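Local coordinates for hypothetical protein (PDB 4M8R) that is of unknown function but probably combines an Ig-like N-terminal domain with a WD40-like, beta-propeller-related domain, at residues K10-V18 with L94-L103; Q39-W50 with Y61-R72. All coordinates share one frame; numbering follows the deposited sequence.

From the N terminus, residues 10-18 come first and meet 94-103, so contact 1 closes a loop that takes in most of the Ig-like domain. Inside that loop lies contact 2, the hairpin pairing of 39-50 with 61-72; the two are nested, not crossed, and their centres are about 12 Å apart. The geometric evidence for a joint is direct: strand 43-50 lies beside strand 88-96 in one sheet, and the salt bridge from Arg96 NH1 to Asp42 OD2, 2.6 Å long, ties the contacts together. Contact 1 packs the N-terminal segment on the hairpin 88-96/99-108; contact 2 pairs strand 43-50, the neighbour of 88-96, with strand 60-72. Both contacts also touch the second subunit.

Contact 1: residues K10-V18 with L94-L103; sequences KILVTNAGV and LNRASERMSL
Leu12 lays its isobutyl group over the hairpin formed by strands 88-96 and 99-108, and overlaps the Arg96 side chain, which runs past it in the opposite direction. Its CD1 lies 4.0 Å from Met101 CB, while CD2 reaches the Glu99 CB. The guanidinium of Arg96 has Leu12 CG above one face, offset toward the rim, and its NH2 donates to Leu12 O at 2.6 Å. That bond is bent, with 141° at the hydrogen, and the donor is tilted out of the carbonyl plane, although the oxygen lies near the guanidinium plane. Bends at chi2 and chi3 fold the arginine back over Leu12, and its NH1 forms a salt bridge with Asp42, so one guanidinium grips both a backbone carbonyl and a carboxylate.

Val13 and Leu94 meet tip to tip, with Val13 CG1 3.7 Å from Leu94 CD2. The other methyl, Val13 CG2, is 3.9 Å from SE of Met101, a selenomethionine whose chain crosses the valine at a slant. Because Met101 CG is anti to the backbone N (chi1 -166°), with chi2 also extended, SE is carried out to Val13.

Beyond the corner at Asn15, the chain approaches Leu103. Ala16 CB and Val13 CG2 both touch Leu103 CD2, and Val18 CG2 packs on Leu103 CB at 3.9 Å. Gly17 CA makes a CA-H...O contact of 3.5 Å to Leu103 O, and the same carbonyl accepts from a water that in turn accepts from Val18 N.

Strand 16-18 approaches strand 99-103 at 58° without direct backbone hydrogen bonds; instead it pairs with strand 30-36 through Gly17 and Tyr34, while Phe38 adjoins Val13 and Leu94 and Ile33 adjoins Leu103.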
loop_
_atom_site.group_PDB
_atom_site.type_symbol
_atom_site.label_atom_id
_atom_site.label_comp_id
_atom_site.label_asym_id
_atom_site.label_seq_id
_atom_site.Cartn_x
_atom_site.Cartn_y
_atom_site.Cartn_z
ATOM N N LYS A 10 40.110 -4.842 -20.700
ATOM C CA LYS A 10 40.375 -4.083 -19.439
ATOM C C LYS A 10 40.052 -4.919 -18.191
ATOM O O LYS A 10 38.961 -4.815 -17.621
ATOM C CB LYS A 10 39.593 -2.757 -19.414
ATOM C CG LYS A 10 40.396 -1.536 -19.847
ATOM C CD LYS A 10 40.327 -1.281 -21.344
ATOM C CE LYS A 10 41.012 0.027 -21.705
ATOM N NZ LYS A 10 40.653 0.483 -23.075
ATOM N N ILE A 11 41.009 -5.755 -17.790
ATOM C CA ILE A 11 40.967 -6.439 -16.495
ATOM C C ILE A 11 41.512 -5.460 -15.459
ATOM O O ILE A 11 42.631 -4.972 -15.601
ATOM C CB ILE A 11 41.835 -7.716 -16.485
ATOM C CG1 ILE A 11 41.387 -8.690 -17.583
ATOM C CG2 ILE A 11 41.770 -8.394 -15.123
ATOM C CD1 ILE A 11 42.448 -9.697 -17.977
ATOM N N LEU A 12 40.733 -5.173 -14.423
ATOM C CA LEU A 12 41.096 -4.124 -13.471
ATOM C C LEU A 12 42.278 -4.517 -12.585
ATOM O O LEU A 12 43.208 -3.729 -12.393
ATOM C CB LEU A 12 39.896 -3.749 -12.599
ATOM C CG LEU A 12 38.645 -3.247 -13.331
ATOM C CD1 LEU A 12 37.592 -2.803 -12.329
ATOM C CD2 LEU A 12 38.975 -2.112 -14.289
ATOM N N VAL A 13 42.229 -5.729 -12.041
ATOM C CA VAL A 13 43.260 -6.216 -11.132
ATOM C C VAL A 13 43.511 -7.696 -11.372
ATOM O O VAL A 13 42.599 -8.446 -11.720
ATOM C CB VAL A 13 42.888 -5.983 -9.644
ATOM C CG1 VAL A 13 42.942 -4.502 -9.292
ATOM C CG2 VAL A 13 41.512 -6.551 -9.316
ATOM N N THR A 14 44.756 -8.106 -11.171
ATOM C CA THR A 14 45.173 -9.479 -11.410
ATOM C C THR A 14 45.453 -10.184 -10.089
ATOM O O THR A 14 45.690 -9.527 -9.067
ATOM C CB THR A 14 46.439 -9.495 -12.269
ATOM O OG1 THR A 14 47.351 -8.504 -11.777
ATOM C CG2 THR A 14 46.091 -9.187 -13.720
ATOM N N ASN A 15 45.412 -11.520 -10.114
ATOM C CA ASN A 15 45.625 -12.343 -8.917
ATOM C C ASN A 15 44.777 -11.867 -7.744
ATOM O O ASN A 15 45.245 -11.821 -6.605
ATOM C CB ASN A 15 47.098 -12.331 -8.520
ATOM C CG ASN A 15 48.006 -12.666 -9.674
ATOM O OD1 ASN A 15 48.802 -11.836 -10.108
ATOM N ND2 ASN A 15 47.876 -13.880 -10.197
ATOM N N ALA A 16 43.530 -11.513 -8.036
ATOM C CA ALA A 16 42.667 -10.870 -7.061
ATOM C C ALA A 16 41.648 -11.826 -6.472
ATOM O O ALA A 16 41.387 -12.895 -7.014
ATOM C CB ALA A 16 41.959 -9.684 -7.699
ATOM N N GLY A 17 41.053 -11.410 -5.363
ATOM C CA GLY A 17 40.015 -12.195 -4.712
ATOM C C GLY A 17 39.594 -11.597 -3.384
ATOM O O GLY A 17 39.994 -10.480 -3.032
ATOM N N VAL A 18 38.793 -12.359 -2.650
ATOM C CA VAL A 18 38.359 -11.985 -1.318
ATOM C C VAL A 18 38.893 -13.034 -0.366
ATOM O O VAL A 18 38.679 -14.220 -0.570
ATOM C CB VAL A 18 36.827 -11.946 -1.230
ATOM C CG1 VAL A 18 36.379 -11.424 0.124
ATOM C CG2 VAL A 18 36.260 -11.081 -2.346
ATOM N N LEU A 94 34.820 -4.785 -7.527
ATOM C CA LEU A 94 35.710 -3.634 -7.631
ATOM C C LEU A 94 35.125 -2.666 -8.654
ATOM O O LEU A 94 34.794 -3.067 -9.766
ATOM C CB LEU A 94 37.103 -4.061 -8.080
ATOM C CG LEU A 94 38.160 -2.954 -8.088
ATOM C CD1 LEU A 94 38.373 -2.400 -6.690
ATOM C CD2 LEU A 94 39.467 -3.476 -8.664
ATOM N N ASN A 95 35.000 -1.399 -8.274
ATOM C CA ASN A 95 34.403 -0.378 -9.134
ATOM C C ASN A 95 35.433 0.698 -9.461
ATOM O O ASN A 95 35.792 1.496 -8.596
ATOM C CB ASN A 95 33.174 0.232 -8.440
ATOM C CG ASN A 95 32.445 1.252 -9.300
ATOM O OD1 ASN A 95 32.760 1.442 -10.475
ATOM N ND2 ASN A 95 31.459 1.920 -8.708
ATOM N N ARG A 96 35.917 0.698 -10.701
ATOM C CA ARG A 96 36.841 1.722 -11.178
ATOM C C ARG A 96 36.133 2.603 -12.204
ATOM O O ARG A 96 36.094 2.271 -13.390
ATOM C CB ARG A 96 38.106 1.076 -11.774
ATOM C CG ARG A 96 39.097 2.068 -12.383
ATOM C CD ARG A 96 40.520 1.858 -11.895
ATOM N NE ARG A 96 41.195 0.728 -12.535
ATOM C CZ ARG A 96 41.796 -0.285 -11.907
ATOM N NH1 ARG A 96 41.832 -0.370 -10.580
ATOM N NH2 ARG A 96 42.375 -1.233 -12.628
ATOM N N ALA A 97 35.587 3.726 -11.734
ATOM C CA ALA A 97 34.807 4.646 -12.571
ATOM C C ALA A 97 33.593 3.924 -13.179
ATOM O O ALA A 97 32.706 3.485 -12.447
ATOM C CB ALA A 97 35.692 5.286 -13.640
ATOM N N SER A 98 33.557 3.789 -14.501
ATOM C CA SER A 98 32.556 2.959 -15.172
ATOM C C SER A 98 32.637 1.474 -14.734
ATOM O O SER A 98 31.674 0.918 -14.193
ATOM C CB SER A 98 32.740 3.085 -16.701
ATOM O OG SER A 98 31.912 2.190 -17.425
ATOM N N GLU A 99 33.813 0.880 -14.929
ATOM C CA GLU A 99 33.993 -0.580 -14.944
ATOM C C GLU A 99 33.724 -1.259 -13.599
ATOM O O GLU A 99 33.972 -0.679 -12.544
ATOM C CB GLU A 99 35.426 -0.945 -15.373
ATOM C CG GLU A 99 35.986 -0.227 -16.602
ATOM C CD GLU A 99 35.458 -0.770 -17.917
ATOM O OE1 GLU A 99 34.374 -1.391 -17.923
ATOM O OE2 GLU A 99 36.136 -0.567 -18.952
ATOM N N ARG A 100 33.226 -2.496 -13.662
ATOM C CA ARG A 100 33.081 -3.363 -12.490
ATOM C C ARG A 100 33.718 -4.732 -12.739
ATOM O O ARG A 100 33.680 -5.250 -13.856
ATOM C CB ARG A 100 31.608 -3.533 -12.104
ATOM C CG ARG A 100 31.036 -2.337 -11.365
ATOM C CD ARG A 100 29.635 -2.582 -10.827
ATOM N NE ARG A 100 29.160 -1.435 -10.042
ATOM C CZ ARG A 100 28.667 -0.299 -10.548
ATOM N NH1 ARG A 100 28.557 -0.115 -11.865
ATOM N NH2 ARG A 100 28.278 0.673 -9.723
HETATM N N MSE A 101 34.323 -5.290 -11.692
HETATM C CA MSE A 101 34.907 -6.632 -11.743
HETATM C C MSE A 101 34.513 -7.355 -10.490
HETATM O O MSE A 101 34.642 -6.815 -9.391
HETATM C CB MSE A 101 36.433 -6.566 -11.826
HETATM C CG MSE A 101 37.048 -7.906 -12.214
HETATM SE SE MSE A 101 39.013 -7.870 -12.003
HETATM C CE MSE A 101 39.241 -9.763 -11.503
ATOM N N SER A 102 34.037 -8.586 -10.646
ATOM C CA SER A 102 33.662 -9.411 -9.509
ATOM C C SER A 102 34.910 -9.940 -8.823
ATOM O O SER A 102 35.782 -10.511 -9.476
ATOM C CB SER A 102 32.796 -10.582 -9.956
ATOM O OG SER A 102 32.376 -11.335 -8.833
ATOM N N LEU A 103 34.992 -9.743 -7.511
ATOM C CA LEU A 103 36.129 -10.216 -6.730
ATOM C C LEU A 103 35.804 -11.521 -6.022
ATOM O O LEU A 103 36.679 -12.362 -5.835
ATOM C CB LEU A 103 36.531 -9.166 -5.699
ATOM C CG LEU A 103 37.009 -7.830 -6.272
ATOM C CD1 LEU A 103 37.093 -6.794 -5.159
ATOM C CD2 LEU A 103 38.346 -7.966 -6.983
HETATM O O HOH W 1 37.789 -14.593 -4.478
#

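Contact 2: residues Q39-W50 with Y61-R72; sequences QEGDQVDFDFRW and YLGPVGAEIVER. With PO4 (phosphate ion), chain C.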
loop_
_atom_site.group_PDB
_atom_site.type_symbol
_atom_site.label_atom_id
_atom_site.label_comp_id
_atom_site.label_asym_id
_atom_site.label_seq_id
_atom_site.Cartn_x
_atom_site.Cartn_y
_atom_site.Cartn_z
ATOM N N GLN A 39 44.007 1.166 -7.538
ATOM C CA GLN A 39 44.291 2.571 -7.820
ATOM C C GLN A 39 43.553 3.487 -6.855
ATOM O O GLN A 39 42.516 3.116 -6.308
ATOM C CB GLN A 39 43.894 2.910 -9.253
ATOM C CG GLN A 39 44.578 2.047 -10.301
ATOM C CD GLN A 39 44.406 2.576 -11.715
ATOM O OE1 GLN A 39 43.736 3.583 -11.942
ATOM N NE2 GLN A 39 45.022 1.897 -12.677
ATOM N N GLU A 40 44.102 4.684 -6.645
ATOM C CA GLU A 40 43.445 5.702 -5.829
ATOM C C GLU A 40 42.083 5.993 -6.434
ATOM O O GLU A 40 41.973 6.253 -7.634
ATOM C CB GLU A 40 44.247 7.007 -5.805
ATOM C CG GLU A 40 45.582 6.950 -5.077
ATOM C CD GLU A 40 46.433 8.189 -5.329
ATOM O OE1 GLU A 40 45.875 9.311 -5.343
ATOM O OE2 GLU A 40 47.662 8.044 -5.514
ATOM N N GLY A 41 41.048 5.929 -5.612
ATOM C CA GLY A 41 39.702 6.226 -6.075
ATOM C C GLY A 41 38.883 5.001 -6.428
ATOM O O GLY A 41 37.680 5.121 -6.644
ATOM N N ASP A 42 39.518 3.829 -6.503
ATOM C CA ASP A 42 38.782 2.578 -6.670
ATOM C C ASP A 42 37.762 2.460 -5.549
ATOM O O ASP A 42 38.068 2.754 -4.393
ATOM C CB ASP A 42 39.713 1.358 -6.645
ATOM C CG ASP A 42 40.467 1.164 -7.950
ATOM O OD1 ASP A 42 40.393 2.043 -8.830
ATOM O OD2 ASP A 42 41.152 0.128 -8.101
ATOM N N GLN A 43 36.542 2.064 -5.905
ATOM C CA GLN A 43 35.487 1.850 -4.926
ATOM C C GLN A 43 35.079 0.381 -4.941
ATOM O O GLN A 43 35.513 -0.391 -5.801
ATOM C CB GLN A 43 34.300 2.770 -5.209
ATOM C CG GLN A 43 34.694 4.246 -5.270
ATOM C CD GLN A 43 33.515 5.209 -5.190
ATOM O OE1 GLN A 43 32.430 4.857 -4.727
ATOM N NE2 GLN A 43 33.733 6.441 -5.638
ATOM N N VAL A 44 34.270 -0.006 -3.963
ATOM C CA VAL A 44 33.804 -1.374 -3.857
ATOM C C VAL A 44 32.291 -1.369 -3.691
ATOM O O VAL A 44 31.756 -0.626 -2.869
ATOM C CB VAL A 44 34.477 -2.093 -2.672
ATOM C CG1 VAL A 44 33.923 -3.498 -2.503
ATOM C CG2 VAL A 44 35.991 -2.140 -2.868
ATOM N N ASP A 45 31.618 -2.205 -4.482
ATOM C CA ASP A 45 30.156 -2.315 -4.483
ATOM C C ASP A 45 29.711 -3.697 -4.026
ATOM O O ASP A 45 30.380 -4.695 -4.296
ATOM C CB ASP A 45 29.606 -2.102 -5.897
ATOM C CG ASP A 45 29.557 -0.650 -6.302
ATOM O OD1 ASP A 45 29.193 0.207 -5.460
ATOM O OD2 ASP A 45 29.864 -0.372 -7.479
ATOM N N PHE A 46 28.559 -3.734 -3.363
ATOM C CA PHE A 46 27.908 -4.975 -2.970
ATOM C C PHE A 46 26.648 -5.174 -3.792
ATOM O O PHE A 46 25.942 -4.207 -4.079
ATOM C CB PHE A 46 27.448 -4.899 -1.519
ATOM C CG PHE A 46 28.554 -4.835 -0.509
ATOM C CD1 PHE A 46 29.605 -5.738 -0.541
ATOM C CD2 PHE A 46 28.494 -3.911 0.528
ATOM C CE1 PHE A 46 30.599 -5.696 0.425
ATOM C CE2 PHE A 46 29.485 -3.863 1.489
ATOM C CZ PHE A 46 30.540 -4.755 1.438
ATOM N N ASP A 47 26.362 -6.425 -4.147
ATOM C CA ASP A 47 25.033 -6.827 -4.602
ATOM C C ASP A 47 24.520 -7.904 -3.644
ATOM O O ASP A 47 25.224 -8.867 -3.358
ATOM C CB ASP A 47 25.069 -7.368 -6.040
ATOM C CG ASP A 47 25.090 -6.253 -7.106
ATOM O OD1 ASP A 47 25.150 -5.047 -6.764
ATOM O OD2 ASP A 47 25.039 -6.590 -8.311
ATOM N N PHE A 48 23.295 -7.733 -3.153
ATOM C CA PHE A 48 22.698 -8.646 -2.177
ATOM C C PHE A 48 21.581 -9.472 -2.807
ATOM O O PHE A 48 20.792 -8.956 -3.599
ATOM C CB PHE A 48 22.108 -7.854 -1.003
ATOM C CG PHE A 48 23.122 -7.060 -0.225
ATOM C CD1 PHE A 48 23.578 -5.838 -0.695
ATOM C CD2 PHE A 48 23.585 -7.514 0.994
ATOM C CE1 PHE A 48 24.497 -5.099 0.027
ATOM C CE2 PHE A 48 24.505 -6.784 1.719
ATOM C CZ PHE A 48 24.967 -5.577 1.232
ATOM N N ARG A 49 21.511 -10.746 -2.433
ATOM C CA ARG A 49 20.402 -11.623 -2.809
ATOM C C ARG A 49 19.945 -12.392 -1.577
ATOM O O ARG A 49 20.761 -13.022 -0.916
ATOM C CB ARG A 49 20.848 -12.607 -3.879
ATOM C CG ARG A 49 19.722 -13.474 -4.431
ATOM C CD ARG A 49 20.255 -14.792 -4.976
ATOM N NE ARG A 49 20.767 -15.650 -3.907
ATOM C CZ ARG A 49 21.399 -16.804 -4.098
ATOM N NH1 ARG A 49 21.607 -17.270 -5.328
ATOM N NH2 ARG A 49 21.832 -17.496 -3.051
ATOM N N TRP A 50 18.654 -12.337 -1.264
ATOM C CA TRP A 50 18.140 -13.022 -0.079
ATOM C C TRP A 50 16.778 -13.690 -0.266
ATOM O O TRP A 50 15.995 -13.306 -1.126
ATOM C CB TRP A 50 18.081 -12.060 1.108
ATOM C CG TRP A 50 17.075 -10.957 0.980
ATOM C CD1 TRP A 50 15.742 -11.037 1.226
ATOM C CD2 TRP A 50 17.335 -9.596 0.619
ATOM N NE1 TRP A 50 15.148 -9.818 1.026
ATOM C CE2 TRP A 50 16.102 -8.914 0.656
ATOM C CE3 TRP A 50 18.490 -8.886 0.267
ATOM C CZ2 TRP A 50 15.982 -7.551 0.348
ATOM C CZ3 TRP A 50 18.373 -7.527 -0.044
ATOM C CH2 TRP A 50 17.122 -6.878 0.000
ATOM N N TYR A 61 16.383 -8.521 -3.695
ATOM C CA TYR A 61 17.600 -8.044 -4.359
ATOM C C TYR A 61 17.948 -6.637 -3.933
ATOM O O TYR A 61 17.075 -5.843 -3.644
ATOM C CB TYR A 61 17.424 -8.048 -5.876
ATOM C CG TYR A 61 16.825 -9.320 -6.416
ATOM C CD1 TYR A 61 17.581 -10.478 -6.500
ATOM C CD2 TYR A 61 15.498 -9.367 -6.832
ATOM C CE1 TYR A 61 17.040 -11.656 -6.998
ATOM C CE2 TYR A 61 14.946 -10.541 -7.331
ATOM C CZ TYR A 61 15.723 -11.680 -7.410
ATOM O OH TYR A 61 15.185 -12.847 -7.903
ATOM N N LEU A 62 19.236 -6.333 -3.904
ATOM C CA LEU A 62 19.704 -4.984 -3.628
ATOM C C LEU A 62 21.083 -4.816 -4.245
ATOM O O LEU A 62 21.900 -5.729 -4.188
ATOM C CB LEU A 62 19.761 -4.738 -2.122
ATOM C CG LEU A 62 19.994 -3.298 -1.671
ATOM C CD1 LEU A 62 18.872 -2.383 -2.149
ATOM C CD2 LEU A 62 20.127 -3.256 -0.153
ATOM N N GLY A 63 21.334 -3.658 -4.844
ATOM C CA GLY A 63 22.615 -3.399 -5.489
ATOM C C GLY A 63 22.521 -2.346 -6.581
ATOM O O GLY A 63 21.487 -2.233 -7.239
ATOM N N PRO A 64 23.598 -1.556 -6.781
ATOM C CA PRO A 64 24.867 -1.579 -6.063
ATOM C C PRO A 64 24.792 -0.766 -4.771
ATOM O O PRO A 64 24.183 0.296 -4.725
ATOM C CB PRO A 64 25.817 -0.910 -7.045
ATOM C CG PRO A 64 24.958 0.116 -7.724
ATOM C CD PRO A 64 23.542 -0.419 -7.720
ATOM N N VAL A 65 25.401 -1.284 -3.725
ATOM C CA VAL A 65 25.454 -0.600 -2.450
ATOM C C VAL A 65 26.936 -0.430 -2.177
ATOM O O VAL A 65 27.670 -1.413 -2.107
ATOM C CB VAL A 65 24.786 -1.438 -1.338
ATOM C CG1 VAL A 65 24.861 -0.730 0.014
ATOM C CG2 VAL A 65 23.339 -1.740 -1.702
ATOM N N GLY A 66 27.376 0.819 -2.058
ATOM C CA GLY A 66 28.776 1.113 -1.826
ATOM C C GLY A 66 29.220 0.517 -0.513
ATOM O O GLY A 66 28.493 0.579 0.481
ATOM N N ALA A 67 30.407 -0.081 -0.520
ATOM C CA ALA A 67 31.000 -0.629 0.684
ATOM C C ALA A 67 31.861 0.434 1.346
ATOM O O ALA A 67 32.550 1.194 0.663
ATOM C CB ALA A 67 31.850 -1.837 0.338
ATOM N N GLU A 68 31.822 0.491 2.673
ATOM C CA GLU A 68 32.741 1.348 3.411
ATOM C C GLU A 68 34.141 0.732 3.350
ATOM O O GLU A 68 34.333 -0.431 3.706
ATOM C CB GLU A 68 32.293 1.517 4.863
ATOM C CG GLU A 68 33.095 2.546 5.649
ATOM C CD GLU A 68 32.779 2.532 7.138
ATOM O OE1 GLU A 68 31.685 2.060 7.523
ATOM O OE2 GLU A 68 33.635 2.986 7.929
ATOM N N ILE A 69 35.107 1.518 2.883
ATOM C CA ILE A 69 36.496 1.077 2.791
ATOM C C ILE A 69 37.259 1.556 4.018
ATOM O O ILE A 69 37.354 2.752 4.254
ATOM C CB ILE A 69 37.163 1.625 1.520
ATOM C CG1 ILE A 69 36.448 1.065 0.292
ATOM C CG2 ILE A 69 38.645 1.258 1.491
ATOM C CD1 ILE A 69 36.753 1.804 -0.990
ATOM N N VAL A 70 37.812 0.617 4.782
ATOM C CA VAL A 70 38.481 0.927 6.047
ATOM C C VAL A 70 39.985 1.147 5.855
ATOM O O VAL A 70 40.539 2.093 6.395
ATOM C CB VAL A 70 38.241 -0.203 7.079
ATOM C CG1 VAL A 70 38.976 0.074 8.387
ATOM C CG2 VAL A 70 36.749 -0.365 7.331
ATOM N N GLU A 71 40.635 0.259 5.109
ATOM C CA GLU A 71 42.069 0.354 4.817
ATOM C C GLU A 71 42.257 0.249 3.322
ATOM O O GLU A 71 41.458 -0.380 2.634
ATOM C CB GLU A 71 42.859 -0.781 5.484
ATOM C CG GLU A 71 42.792 -0.817 7.005
ATOM C CD GLU A 71 43.525 0.336 7.666
ATOM O OE1 GLU A 71 44.537 0.810 7.102
ATOM O OE2 GLU A 71 43.089 0.763 8.760
ATOM N N ARG A 72 43.332 0.842 2.823
ATOM C CA ARG A 72 43.565 0.912 1.389
ATOM C C ARG A 72 45.063 0.879 1.083
ATOM O O ARG A 72 45.821 1.686 1.620
ATOM C CB ARG A 72 42.930 2.193 0.846
ATOM C CG ARG A 72 42.912 2.312 -0.667
ATOM C CD ARG A 72 42.608 3.741 -1.079
ATOM N NE ARG A 72 41.247 4.149 -0.725
ATOM C CZ ARG A 72 40.166 3.956 -1.482
ATOM N NH1 ARG A 72 40.256 3.335 -2.660
ATOM N NH2 ARG A 72 38.978 4.384 -1.055
HETATM P P PO4 C . 23.936 -20.227 -4.577
HETATM O O1 PO4 C . 25.221 -19.425 -4.482
HETATM O O2 PO4 C . 23.208 -20.197 -3.258
HETATM O O3 PO4 C . 23.050 -19.637 -5.635
HETATM O O4 PO4 C . 24.256 -21.640 -4.986
HETATM O O HOH W 2 33.206 2.097 -1.818
#
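An antiparallel beta hairpin of the Ig-like domain pairs strand 43-50 with strand 60-72. Phe46 and Val65 form one hydrogen-bonded pair (Phe46 N to Val65 O 2.8 Å), Phe48 and Leu62 another (Phe48 N to Leu62 O 2.7 Å). Between them the register slips by one residue, a beta bulge at Gly63 and the cis-peptide Pro64. A CB on Gly63 would collide with Asp47 OD1, which is salt-bridged to Lys234 of the second subunit.

Ala67 CB sits over one face of the Phe46 ring, which also touches Val90 and Ile79. Replacing Phe46 by an alanine removes that ring and is likely to open a gap beside all three. Phe48 and Val65 cross at about a right angle, with Val65 CB at the ring edge, 3.9 Å from Phe48 CE1. Trp50 CG stands between its backbone N and carbonyl carbon (chi1 68°), which swings the indole across the partner strand, one face over Tyr61 N and CZ3 3.7 Å from Leu62 CB.

At one end, Arg72 NH1 donates to Asp42 O at 2.9 Å, nearly straight (171°) and on a lone pair in the carbonyl plane. At the other, Arg49 grips a phosphate, probably from the crystallisation liquor, through NH1 and NH2; Arg213 of the second subunit binds it too.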